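Local coordinates for protein mirolysin (Tannerella forsythia, PDB 6R7V) that probably cleaves peptide bonds as a zinc-dependent metallopeptidase of the pappalysin family, within the metzincins, and is captured here as its latent zymogen, at residues R38-S43 with L289-T294; D77-N82 with N100-L105. The protein carries 1 engineered substitution. One frame throughout, in Å; residues are numbered along the deposited sequence.

Contact 1: R38-S43 with L289-T294; sequences RSVPSS and LFDTQT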
ATOM      1  N   ARG A  38       4.113  19.774   9.588  1.00 61.05           N
ATOM      2  CA  ARG A  38       4.100  20.342  10.938  1.00 60.53           C
ATOM      3  C   ARG A  38       2.751  20.136  11.623  1.00 61.81           C
ATOM      4  O   ARG A  38       2.715  19.868  12.827  1.00 63.05           O
ATOM      5  CB  ARG A  38       4.441  21.829  10.920  1.00 62.69           C
ATOM      6  CG  ARG A  38       4.744  22.396  12.308  1.00 76.22           C
ATOM      7  CD  ARG A  38       3.894  23.610  12.627  1.00 90.77           C
ATOM      8  NE  ARG A  38       2.535  23.262  13.055  1.00100.69           N
ATOM      9  CZ  ARG A  38       2.167  23.061  14.318  1.00115.50           C
ATOM     10  NH1 ARG A  38       0.907  22.761  14.608  1.00104.74           N
ATOM     11  NH2 ARG A  38       3.056  23.149  15.301  1.00100.37           N
ATOM     12  N   SER A  39       1.650  20.277  10.866  1.00 53.00           N
ATOM     13  CA  SER A  39       0.290  20.147  11.380  1.00 49.82           C
ATOM     14  C   SER A  39      -0.261  18.704  11.212  1.00 46.07           C
ATOM     15  O   SER A  39      -1.461  18.522  10.983  1.00 45.76           O
ATOM     16  CB  SER A  39      -0.617  21.165  10.695  1.00 52.95           C
ATOM     17  OG  SER A  39      -1.846  21.275  11.391  1.00 61.94           O
ATOM     18  N   VAL A  40       0.608  17.688  11.397  1.00 36.46           N
ATOM     19  CA  VAL A  40       0.235  16.264  11.316  1.00 34.33           C
ATOM     20  C   VAL A  40      -0.792  15.957  12.439  1.00 34.20           C
ATOM     21  O   VAL A  40      -0.583  16.374  13.579  1.00 33.04           O
ATOM     22  CB  VAL A  40       1.480  15.337  11.391  1.00 37.44           C
ATOM     23  CG1 VAL A  40       1.098  13.867  11.224  1.00 37.14           C
ATOM     24  CG2 VAL A  40       2.507  15.733  10.336  1.00 37.12           C
ATOM     25  N   PRO A  41      -1.917  15.276  12.128  1.00 29.61           N
ATOM     26  CA  PRO A  41      -2.935  15.029  13.153  1.00 27.22           C
ATOM     27  C   PRO A  41      -2.454  14.219  14.346  1.00 24.45           C
ATOM     28  O   PRO A  41      -1.613  13.323  14.223  1.00 24.20           O
ATOM     29  CB  PRO A  41      -4.024  14.255  12.399  1.00 29.59           C
ATOM     30  CG  PRO A  41      -3.816  14.555  10.983  1.00 35.05           C
ATOM     31  CD  PRO A  41      -2.337  14.722  10.824  1.00 31.21           C
ATOM     32  N   SER A  42      -3.016  14.521  15.507  1.00 20.41           N
ATOM     33  CA  SER A  42      -2.742  13.768  16.722  1.00 20.18           C
ATOM     34  C   SER A  42      -3.809  12.694  16.922  1.00 24.91           C
ATOM     35  O   SER A  42      -3.706  11.900  17.861  1.00 27.66           O
ATOM     36  CB  SER A  42      -2.703  14.702  17.930  1.00 25.22           C
ATOM     37  OG  SER A  42      -3.948  15.365  18.073  1.00 33.92           O
ATOM     38  N   SER A  43      -4.844  12.671  16.052  1.00 20.20           N
ATOM     39  CA  SER A  43      -5.929  11.723  16.238  1.00 20.49           C
ATOM     40  C   SER A  43      -5.997  10.669  15.146  1.00 18.86           C
ATOM     41  O   SER A  43      -5.229  10.670  14.188  1.00 18.62           O
ATOM     42  CB  SER A  43      -7.266  12.434  16.347  1.00 26.36           C
ATOM     43  OG  SER A  43      -7.477  13.246  15.207  1.00 36.64           O
ATOM     44  N   LEU A 289       0.947  12.739   5.530  1.00 17.21           N
ATOM     45  CA  LEU A 289       0.125  13.069   4.344  1.00 17.27           C
ATOM     46  C   LEU A 289      -1.216  13.647   4.731  1.00 19.81           C
ATOM     47  O   LEU A 289      -1.904  14.199   3.872  1.00 19.62           O
ATOM     48  CB  LEU A 289      -0.097  11.821   3.487  1.00 16.62           C
ATOM     49  CG  LEU A 289       1.149  11.134   2.949  1.00 18.83           C
ATOM     50  CD1 LEU A 289       0.784   9.844   2.285  1.00 19.78           C
ATOM     51  CD2 LEU A 289       1.886  12.002   1.930  1.00 21.73           C
ATOM     52  N   PHE A 290      -1.576  13.573   6.025  1.00 17.08           N
ATOM     53  CA  PHE A 290      -2.874  14.062   6.464  1.00 15.96           C
ATOM     54  C   PHE A 290      -2.722  15.342   7.282  1.00 20.32           C
ATOM     55  O   PHE A 290      -3.671  15.749   7.940  1.00 22.40           O
ATOM     56  CB  PHE A 290      -3.599  12.966   7.231  1.00 16.43           C
ATOM     57  CG  PHE A 290      -3.818  11.751   6.366  1.00 15.45           C
ATOM     58  CD1 PHE A 290      -4.995  11.602   5.629  1.00 18.26           C
ATOM     59  CD2 PHE A 290      -2.863  10.739   6.308  1.00 16.70           C
ATOM     60  CE1 PHE A 290      -5.195  10.472   4.841  1.00 17.55           C
ATOM     61  CE2 PHE A 290      -3.065   9.611   5.513  1.00 18.82           C
ATOM     62  CZ  PHE A 290      -4.219   9.495   4.773  1.00 17.17           C
ATOM     63  N   ASP A 291      -1.545  15.999   7.206  1.00 22.48           N
ATOM     64  CA  ASP A 291      -1.301  17.299   7.839  1.00 24.67           C
ATOM     65  C   ASP A 291      -2.522  18.175   7.529  1.00 29.21           C
ATOM     66  O   ASP A 291      -2.878  18.294   6.365  1.00 26.17           O
ATOM     67  CB  ASP A 291      -0.002  17.880   7.250  1.00 26.61           C
ATOM     68  CG  ASP A 291       0.361  19.266   7.699  1.00 37.58           C
ATOM     69  OD1 ASP A 291      -0.410  20.204   7.411  1.00 38.44           O
ATOM     70  OD2 ASP A 291       1.433  19.423   8.291  1.00 39.24           O
ATOM     71  N   THR A 292      -3.206  18.705   8.560  1.00 29.61           N
ATOM     72  CA  THR A 292      -4.492  19.412   8.379  1.00 30.52           C
ATOM     73  C   THR A 292      -4.415  20.704   7.541  1.00 36.16           C
ATOM     74  O   THR A 292      -5.454  21.156   7.045  1.00 36.16           O
ATOM     75  CB  THR A 292      -5.142  19.727   9.736  1.00 38.43           C
ATOM     76  OG1 THR A 292      -4.283  20.596  10.455  1.00 38.37           O
ATOM     77  CG2 THR A 292      -5.438  18.477  10.565  1.00 36.75           C
ATOM     78  N   GLN A 293      -3.216  21.268   7.353  1.00 33.24           N
ATOM     79  CA  GLN A 293      -3.064  22.530   6.621  1.00 34.87           C
ATOM     80  C   GLN A 293      -2.515  22.328   5.209  1.00 39.80           C
ATOM     81  O   GLN A 293      -2.955  23.023   4.291  1.00 40.03           O
ATOM     82  CB  GLN A 293      -2.148  23.508   7.388  1.00 37.20           C
ATOM     83  CG  GLN A 293      -2.541  23.784   8.848  1.00 49.40           C
ATOM     84  CD  GLN A 293      -3.975  24.212   9.067  1.00 64.77           C
ATOM     85  OE1 GLN A 293      -4.453  25.203   8.509  1.00 61.97           O
ATOM     86  NE2 GLN A 293      -4.685  23.480   9.911  1.00 53.53           N
ATOM     87  N   THR A 294      -1.549  21.405   5.036  1.00 36.00           N
ATOM     88  CA  THR A 294      -0.880  21.212   3.748  1.00 35.60           C
ATOM     89  C   THR A 294      -0.744  19.736   3.314  1.00 34.74           C
ATOM     90  O   THR A 294      -0.089  19.465   2.302  1.00 34.67           O
ATOM     91  CB  THR A 294       0.514  21.871   3.811  1.00 50.57           C
ATOM     92  OG1 THR A 294       1.105  21.861   2.511  1.00 59.35           O
ATOM     93  CG2 THR A 294       1.446  21.197   4.806  1.00 48.28           C
TER
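Ser39 is held by Asp291 and Thr292 through polar bonds that clip two irregular chain segments together. The backbone N of Ser39 donates to Asp291 OD2 at 2.7 Å, approaching from above the carboxylate plane, 49° out of it. In the reverse direction Thr292 N donates to Ser39 O at 3.0 Å, so Ser39 uses its N-H on Asp291 and its carbonyl on the next residue, Thr292. The same Ser39 O also receives a CA-H...O contact from Asp291.

A second polar group gathers at Thr292 OG1, which accepts from both segments. Ser39 OG donates to Thr292 OG1 at 2.7 Å, and Gln293, its chain bent at chi2, donates from NE2 to that same OG1 at 3.0 Å. Serine suits the site because its short hydroxyl, set opposite its own N (chi1 -166°), is carried to Thr292 OG1, while its CB rests beside the Asp291 carboxylate.

Within 289-294, Asp291 works as a local organiser. Its OD1 accepts from Gln293 N at 3.0 Å and from Thr294 N at 2.9 Å, the two donors coming from opposite faces of the carboxylate plane. With OD1 turned to its own chain, OD2 is left to serve Ser39; aspartate suits the place because its two oxygens can serve two chains at once.

Apolar contact is slighter. Pro41 CG lies 4.1 Å from Phe290 CB, while the Phe290 ring leads away toward Ile45 and Ile47. CG and CD at the edge of the Pro41 ring also lie against the Phe290 carbonyl, each 3.3 Å from Phe290 O. Arg287 adds hydrogen bonds to the carbonyls of Pro41 and Ser43.

The pattern is an Asx turn whose second carboxylate oxygen grips a neighbouring loop, here tying the approach to strand 45-55 to the chain just past helix 280-288.

Contact 2: D77-N82 with N100-L105; sequences DFRRMN and NIEFKL
Phe78 offers one face of its ring to Phe103, whose CZ sits 3.9 Å above the ring plane, over its centre. The pair is T-shaped: the edge of Phe103 meets the face of Phe78, with centroids 5.1 Å apart and planes at 68°. Phe78 is the first residue to leave the helical conformation after helix 64-77, and its CG lies beside the backbone N (chi1 -77°), which sets the ring face against the edge of Phe103. Ile101 widens the apolar patch, its CB lying 4.3 Å from Phe78 CB. Large, stiff aromatic groups suit this buried seam, where Val209 of helix 203-212 touches both rings and Phe278 meets the Phe78 ring.

Beside this apolar patch the contact turns polar. The aliphatic part of Arg79 runs past the strand, CG lying 3.6 Å from Ile101 O, a buried carbonyl with no hydrogen-bond partner in the model. Farther out, Arg79 NH1 stands 4.2 Å from Glu102 OE2, beyond a salt bridge, and the guanidinium and carboxylate planes are nearly perpendicular, 86° apart. A water in the guanidinium plane accepts from NH1 at 2.8 Å; its link to OE2 is too short to be trusted. Arg79 NE donates to the carbonyl of Asn75, so the head group is held by the end of helix 64-77, with Met81 SD over one face.

Helix 64-77 connects parallel neighbours 45-55 and 101-105, a beta-alpha-beta crossover. Its end is packed on the sheet next to helix 203-212, which carries the zinc ligands His207 and His211 in the manner of a metzincin active-site helix.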
ATOM      1  N   ASP A  77      -3.066  -4.395  10.695  1.00 12.93           N
ATOM      2  CA  ASP A  77      -1.668  -4.024  10.452  1.00 12.29           C
ATOM      3  C   ASP A  77      -1.382  -2.557  10.690  1.00 12.91           C
ATOM      4  O   ASP A  77      -0.263  -2.241  11.133  1.00 13.80           O
ATOM      5  CB  ASP A  77      -1.301  -4.421   9.022  1.00 13.36           C
ATOM      6  CG  ASP A  77      -1.329  -5.939   8.781  1.00 14.22           C
ATOM      7  OD1 ASP A  77      -1.430  -6.705   9.777  1.00 14.45           O
ATOM      8  OD2 ASP A  77      -1.201  -6.358   7.611  1.00 13.98           O
ATOM      9  N   PHE A  78      -2.337  -1.676  10.395  1.00 13.17           N
ATOM     10  CA  PHE A  78      -2.154  -0.231  10.586  1.00 12.85           C
ATOM     11  C   PHE A  78      -2.501   0.246  12.002  1.00 15.49           C
ATOM     12  O   PHE A  78      -2.465   1.455  12.275  1.00 16.86           O
ATOM     13  CB  PHE A  78      -2.978   0.528   9.536  1.00 13.17           C
ATOM     14  CG  PHE A  78      -2.345   0.523   8.168  1.00 12.36           C
ATOM     15  CD1 PHE A  78      -2.522  -0.557   7.300  1.00 12.23           C
ATOM     16  CD2 PHE A  78      -1.516   1.567   7.763  1.00 13.70           C
ATOM     17  CE1 PHE A  78      -1.855  -0.598   6.067  1.00 13.39           C
ATOM     18  CE2 PHE A  78      -0.886   1.537   6.495  1.00 14.98           C
ATOM     19  CZ  PHE A  78      -1.079   0.464   5.656  1.00 14.77           C
ATOM     20  N   ARG A  79      -2.794  -0.692  12.919  1.00 13.09           N
ATOM     21  CA  ARG A  79      -3.060  -0.298  14.313  1.00 13.51           C
ATOM     22  C   ARG A  79      -2.256  -1.202  15.260  1.00 15.98           C
ATOM     23  O   ARG A  79      -2.548  -1.242  16.469  1.00 16.91           O
ATOM     24  CB  ARG A  79      -4.557  -0.380  14.604  1.00 15.81           C
ATOM     25  CG  ARG A  79      -5.376   0.653  13.818  1.00 19.23           C
ATOM     26  CD  ARG A  79      -6.835   0.644  14.250  1.00 22.10           C
ATOM     27  NE  ARG A  79      -7.486  -0.651  14.074  1.00 21.42           N
ATOM     28  CZ  ARG A  79      -8.707  -0.918  14.527  1.00 26.56           C
ATOM     29  NH1 ARG A  79      -9.390   0.001  15.194  1.00 28.34           N
ATOM     30  NH2 ARG A  79      -9.238  -2.119  14.351  1.00 24.83           N
ATOM     31  N   ARG A  80      -1.243  -1.916  14.728  1.00 14.85           N
ATOM     32  CA  ARG A  80      -0.473  -2.915  15.481  1.00 14.21           C
ATOM     33  C   ARG A  80      -1.409  -3.833  16.324  1.00 17.61           C
ATOM     34  O   ARG A  80      -1.153  -4.132  17.504  1.00 18.17           O
ATOM     35  CB  ARG A  80       0.637  -2.283  16.330  1.00 17.19           C
ATOM     36  CG  ARG A  80       1.675  -3.353  16.719  1.00 18.12           C
ATOM     37  CD  ARG A  80       3.112  -2.872  16.881  1.00 18.44           C
ATOM     38  NE  ARG A  80       4.007  -3.995  17.178  1.00 16.92           N
ATOM     39  CZ  ARG A  80       4.515  -4.854  16.282  1.00 18.81           C
ATOM     40  NH1 ARG A  80       4.212  -4.747  14.986  1.00 16.78           N
ATOM     41  NH2 ARG A  80       5.296  -5.854  16.681  1.00 20.36           N
ATOM     42  N   MET A  81      -2.471  -4.317  15.673  1.00 14.68           N
ATOM     43  CA  MET A  81      -3.402  -5.260  16.256  1.00 16.15           C
ATOM     44  C   MET A  81      -3.325  -6.598  15.548  1.00 17.05           C
ATOM     45  O   MET A  81      -4.155  -7.473  15.825  1.00 19.15           O
ATOM     46  CB  MET A  81      -4.810  -4.695  16.242  1.00 18.84           C
ATOM     47  CG  MET A  81      -4.957  -3.539  17.212  1.00 22.52           C
ATOM     48  SD  MET A  81      -6.569  -2.772  17.078  1.00 27.86           S
ATOM     49  CE  MET A  81      -7.549  -4.018  17.782  1.00 26.30           C
ATOM     50  N   ASN A  82      -2.310  -6.790  14.691  1.00 15.19           N
ATOM     51  CA  ASN A  82      -2.070  -8.102  14.055  1.00 15.31           C
ATOM     52  C   ASN A  82      -1.590  -9.073  15.134  1.00 18.86           C
ATOM     53  O   ASN A  82      -0.641  -8.754  15.852  1.00 18.28           O
ATOM     54  CB  ASN A  82      -1.010  -7.966  12.933  1.00 14.48           C
ATOM     55  CG  ASN A  82       0.213  -7.141  13.288  1.00 18.30           C
ATOM     56  OD1 ASN A  82       0.096  -5.968  13.710  1.00 17.17           O
ATOM     57  ND2 ASN A  82       1.407  -7.727  13.060  1.00 16.27           N
ATOM     58  N   ASN A 100      -2.211   4.134  13.717  1.00 14.18           N
ATOM     59  CA  ASN A 100      -3.428   4.813  14.154  1.00 13.73           C
ATOM     60  C   ASN A 100      -4.199   5.348  12.931  1.00 14.16           C
ATOM     61  O   ASN A 100      -4.690   6.492  12.884  1.00 14.15           O
ATOM     62  CB  ASN A 100      -3.113   5.891  15.193  1.00 14.89           C
ATOM     63  CG  ASN A 100      -4.332   6.537  15.820  1.00 17.10           C
ATOM     64  OD1 ASN A 100      -5.414   5.945  15.877  1.00 18.52           O
ATOM     65  ND2 ASN A 100      -4.172   7.770  16.269  1.00 17.14           N
ATOM     66  N   ILE A 101      -4.289   4.479  11.910  1.00 13.12           N
ATOM     67  CA  ILE A 101      -5.058   4.698  10.697  1.00 13.24           C
ATOM     68  C   ILE A 101      -6.080   3.570  10.632  1.00 15.46           C
ATOM     69  O   ILE A 101      -5.708   2.394  10.729  1.00 15.65           O
ATOM     70  CB  ILE A 101      -4.127   4.717   9.451  1.00 15.11           C
ATOM     71  CG1 ILE A 101      -3.137   5.879   9.523  1.00 14.78           C
ATOM     72  CG2 ILE A 101      -4.962   4.816   8.164  1.00 16.69           C
ATOM     73  CD1 ILE A 101      -2.043   5.886   8.392  1.00 17.01           C
ATOM     74  N   GLU A 102      -7.352   3.937  10.436  1.00 14.73           N
ATOM     75  CA  GLU A 102      -8.489   3.026  10.272  1.00 16.63           C
ATOM     76  C   GLU A 102      -9.008   3.033   8.860  1.00 14.98           C
ATOM     77  O   GLU A 102      -9.010   4.087   8.226  1.00 15.94           O
ATOM     78  CB  GLU A 102      -9.680   3.490  11.143  1.00 19.70           C
ATOM     79  CG  GLU A 102      -9.624   3.232  12.614  1.00 30.58           C
ATOM     80  CD  GLU A 102     -10.767   3.904  13.359  1.00 25.19           C
ATOM     81  OE1 GLU A 102     -11.681   4.486  12.732  1.00 34.64           O
ATOM     82  OE2 GLU A 102     -10.690   3.915  14.594  1.00 29.43           O
ATOM     83  N   PHE A 103      -9.602   1.922   8.436  1.00 14.06           N
ATOM     84  CA  PHE A 103     -10.170   1.754   7.103  1.00 13.89           C
ATOM     85  C   PHE A 103     -11.585   1.294   7.250  1.00 17.30           C
ATOM     86  O   PHE A 103     -11.866   0.420   8.072  1.00 16.59           O
ATOM     87  CB  PHE A 103      -9.374   0.720   6.297  1.00 13.94           C
ATOM     88  CG  PHE A 103      -7.933   1.098   6.071  1.00 14.81           C
ATOM     89  CD1 PHE A 103      -6.971   0.862   7.053  1.00 14.96           C
ATOM     90  CD2 PHE A 103      -7.538   1.728   4.894  1.00 14.53           C
ATOM     91  CE1 PHE A 103      -5.638   1.219   6.848  1.00 15.66           C
ATOM     92  CE2 PHE A 103      -6.208   2.123   4.706  1.00 16.39           C
ATOM     93  CZ  PHE A 103      -5.260   1.857   5.687  1.00 15.47           C
ATOM     94  N   LYS A 104     -12.504   1.910   6.498  1.00 14.33           N
ATOM     95  CA  LYS A 104     -13.895   1.461   6.538  1.00 14.59           C
ATOM     96  C   LYS A 104     -14.450   1.483   5.151  1.00 16.11           C
ATOM     97  O   LYS A 104     -14.260   2.464   4.424  1.00 15.43           O
ATOM     98  CB  LYS A 104     -14.783   2.338   7.444  1.00 16.93           C
ATOM     99  CG  LYS A 104     -14.493   2.276   8.931  1.00 22.52           C
ATOM    100  CD  LYS A 104     -15.481   3.171   9.704  1.00 27.09           C
ATOM    101  CE  LYS A 104     -14.953   3.438  11.083  1.00 30.86           C
ATOM    102  NZ  LYS A 104     -15.912   4.209  11.910  1.00 34.10           N
ATOM    103  N   LEU A 105     -15.233   0.453   4.797  1.00 15.20           N
ATOM    104  CA  LEU A 105     -15.874   0.490   3.502  1.00 15.73           C
ATOM    105  C   LEU A 105     -16.888   1.633   3.457  1.00 17.03           C
ATOM    106  O   LEU A 105     -17.639   1.848   4.418  1.00 17.24           O
ATOM    107  CB  LEU A 105     -16.594  -0.830   3.236  1.00 15.98           C
ATOM    108  CG  LEU A 105     -15.678  -2.045   2.986  1.00 18.14           C
ATOM    109  CD1 LEU A 105     -16.522  -3.341   2.927  1.00 20.06           C
ATOM    110  CD2 LEU A 105     -14.937  -1.898   1.637  1.00 19.55           C
TER
HETATM  111  O   HOH W   1      -8.881   2.707  15.708  1.00 28.69           O

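Overall arrangement
Along the chain the order is 38-43, 77-82, 100-105, 289-294, so both parts of contact 2 fall between the two parts of contact 1. The centres lie 18 Å apart, with contact 2 nearer the middle of the molecule. Strand 45-55 joins them: it begins just after 38-43 and pairs in parallel with 101-105. The contacts also touch directly, Ser43 C lying 3.6 Å from Asn100 ND2. Arg287 of helix 280-288 hydrogen-bonds to carbonyls in 38-43 and, weakly, to Asn100 O. Contact 1 thus joins two loops beside strand 45-55, and contact 2 lies on the side of the zinc-bearing helix 203-212.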